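Nuclease (Salmonella phage SETP3, PDB 4QBN) probably cleaves ester bonds in nucleic acids as a magnesium-dependent nuclease built on a virus-type replication-repair (VRR-NUC) domain. Local coordinates at residues Gln62-Glu65 with His66-Arg70. Numbering follows the deposited sequence.
Sequences QLRE and HERFR. With SO4 (sulfate ion), chain C.
Glu65 reaches one turn along helix 60-71 to Arg68, its OE1 accepting a salt-bridged hydrogen bond of 2.8 Å from Arg68 NH1. The N-H line is bent, at 135°, and the carboxylate and guanidinium planes stand 68° apart, so this is a single-bond pairing. With CG anti to the backbone N (chi1 -175°) and a bend at the next bond, the carboxylate also comes up against the Phe69 ring, where OE2 lies 3.4 Å from CE1. Glutamate suits this buried place: OE2 is also bound by Tyr27 OH and by Arg23 of the second subunit, which with Arg68 can probably balance its charge. Phe69, which meets Phe47 edge-to-face and packs on Leu21 of the second subunit, supplies the apolar side of this tight region. On the sheet-facing side His66 is buried too, the Gln62 carbonyl O resting over one ring face, 3.1 Å from CD2, while the ring touches Val76, Val78 and Glu49; a flat ring can lie between helix backbone and strands.

The solvent side is looser. Arg64, extended from CG to NE, runs alongside Arg68, its NH1 2.8 Å from Arg68 NH2; these are two donors, and a sulfate about 3 Å from the Arg68 side chain is consistent with a cationic patch that draws anions. Exposed Glu67 takes a 3.0 Å salt bridge at OE2 from NH1 of Arg70, whose NH2 turns back to Val76 O. At the border Gln62 touches Glu49, anchors OE1 on Asp59 N and offers NE2 to a second sulfate, which His61 and Gly32 also bind. Beneath runs the i to i+4 backbone ladder of an amphipathic helix, here the crossover helix of the beta-alpha-beta unit linking strands 44-50 and 75-79 in the VRR-NUC domain.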
loop_
_atom_site.group_PDB
_atom_site.type_symbol
_atom_site.label_atom_id
_atom_site.label_comp_id
_atom_site.label_asym_id
_atom_site.label_seq_id
_atom_site.Cartn_x
_atom_site.Cartn_y
_atom_site.Cartn_z
ATOM N N GLN A 62 -13.564 -7.777 3.749
ATOM C CA GLN A 62 -12.832 -6.526 3.984
ATOM C C GLN A 62 -12.428 -6.454 5.450
ATOM O O GLN A 62 -11.295 -6.053 5.797
ATOM C CB GLN A 62 -13.688 -5.326 3.578
ATOM C CG GLN A 62 -13.853 -5.209 2.092
ATOM C CD GLN A 62 -14.968 -4.287 1.663
ATOM O OE1 GLN A 62 -15.858 -3.924 2.446
ATOM N NE2 GLN A 62 -14.910 -3.863 0.401
ATOM N N LEU A 63 -13.367 -6.761 6.340
ATOM C CA LEU A 63 -13.037 -6.671 7.763
ATOM C C LEU A 63 -11.857 -7.587 8.139
ATOM O O LEU A 63 -11.042 -7.212 8.980
ATOM C CB LEU A 63 -14.258 -7.005 8.654
ATOM C CG LEU A 63 -15.339 -5.903 8.664
ATOM C CD1 LEU A 63 -16.603 -6.307 9.439
ATOM C CD2 LEU A 63 -14.764 -4.567 9.212
ATOM N N ARG A 64 -11.822 -8.810 7.590
ATOM C CA ARG A 64 -10.735 -9.730 7.954
ATOM C C ARG A 64 -9.461 -9.185 7.406
ATOM O O ARG A 64 -8.435 -9.240 8.100
ATOM C CB ARG A 64 -10.970 -11.208 7.489
ATOM C CG ARG A 64 -11.263 -11.445 6.018
ATOM C CD ARG A 64 -11.390 -12.996 5.650
ATOM N NE ARG A 64 -11.721 -13.245 4.232
ATOM C CZ ARG A 64 -11.087 -14.090 3.420
ATOM N NH1 ARG A 64 -10.073 -14.817 3.836
ATOM N NH2 ARG A 64 -11.473 -14.201 2.171
ATOM N N GLU A 65 -9.507 -8.630 6.189
ATOM C CA GLU A 65 -8.272 -8.022 5.623
ATOM C C GLU A 65 -7.784 -6.827 6.485
ATOM O O GLU A 65 -6.584 -6.702 6.821
ATOM C CB GLU A 65 -8.537 -7.580 4.176
ATOM C CG GLU A 65 -7.262 -7.039 3.467
ATOM C CD GLU A 65 -6.295 -8.165 3.014
ATOM O OE1 GLU A 65 -6.527 -9.364 3.357
ATOM O OE2 GLU A 65 -5.324 -7.868 2.239
ATOM N N HIS A 66 -8.706 -5.986 6.946
ATOM C CA HIS A 66 -8.270 -4.860 7.823
ATOM C C HIS A 66 -7.623 -5.397 9.066
ATOM O O HIS A 66 -6.632 -4.856 9.576
ATOM C CB HIS A 66 -9.480 -4.003 8.259
ATOM C CG HIS A 66 -10.182 -3.356 7.124
ATOM N ND1 HIS A 66 -11.396 -2.710 7.278
ATOM C CD2 HIS A 66 -9.859 -3.270 5.812
ATOM C CE1 HIS A 66 -11.789 -2.253 6.099
ATOM N NE2 HIS A 66 -10.873 -2.567 5.192
ATOM N N GLU A 67 -8.172 -6.480 9.596
ATOM C CA GLU A 67 -7.553 -6.978 10.832
ATOM C C GLU A 67 -6.180 -7.622 10.589
ATOM O O GLU A 67 -5.349 -7.559 11.470
ATOM C CB GLU A 67 -8.478 -7.865 11.651
ATOM C CG GLU A 67 -9.496 -7.033 12.541
ATOM C CD GLU A 67 -8.884 -6.142 13.682
ATOM O OE1 GLU A 67 -8.815 -6.583 14.838
ATOM O OE2 GLU A 67 -8.555 -4.980 13.468
ATOM N N ARG A 68 -5.958 -8.288 9.447
ATOM C CA ARG A 68 -4.624 -8.814 9.102
ATOM C C ARG A 68 -3.603 -7.685 9.054
ATOM O O ARG A 68 -2.417 -7.851 9.471
ATOM C CB ARG A 68 -4.630 -9.511 7.717
ATOM C CG ARG A 68 -5.511 -10.748 7.630
ATOM C CD ARG A 68 -5.287 -11.446 6.245
ATOM N NE ARG A 68 -6.158 -12.616 6.083
ATOM C CZ ARG A 68 -7.274 -12.626 5.342
ATOM N NH1 ARG A 68 -7.669 -11.539 4.644
ATOM N NH2 ARG A 68 -7.986 -13.727 5.291
ATOM N N PHE A 69 -4.029 -6.547 8.517
ATOM C CA PHE A 69 -3.165 -5.370 8.451
ATOM C C PHE A 69 -2.908 -4.834 9.869
ATOM O O PHE A 69 -1.747 -4.533 10.236
ATOM C CB PHE A 69 -3.825 -4.241 7.635
ATOM C CG PHE A 69 -3.571 -4.317 6.125
ATOM C CD1 PHE A 69 -3.728 -5.511 5.422
ATOM C CD2 PHE A 69 -3.259 -3.148 5.419
ATOM C CE1 PHE A 69 -3.525 -5.530 4.016
ATOM C CE2 PHE A 69 -3.060 -3.181 4.055
ATOM C CZ PHE A 69 -3.200 -4.383 3.350
ATOM N N ARG A 70 -3.961 -4.658 10.637
ATOM C CA ARG A 70 -3.793 -3.978 11.938
ATOM C C ARG A 70 -3.032 -4.845 12.954
ATOM O O ARG A 70 -2.315 -4.302 13.822
ATOM C CB ARG A 70 -5.128 -3.550 12.507
ATOM C CG ARG A 70 -5.861 -2.460 11.733
ATOM C CD ARG A 70 -6.896 -1.936 12.662
ATOM N NE ARG A 70 -7.844 -1.086 11.927
ATOM C CZ ARG A 70 -9.045 -1.463 11.532
ATOM N NH1 ARG A 70 -9.525 -2.685 11.862
ATOM N NH2 ARG A 70 -9.783 -0.600 10.833
HETATM S S SO4 C . -13.527 -5.246 -2.950
HETATM O O1 SO4 C . -14.778 -5.959 -3.248
HETATM O O2 SO4 C . -12.466 -5.886 -3.741
HETATM O O3 SO4 C . -13.657 -3.827 -3.276
HETATM O O4 SO4 C . -13.226 -5.333 -1.529
#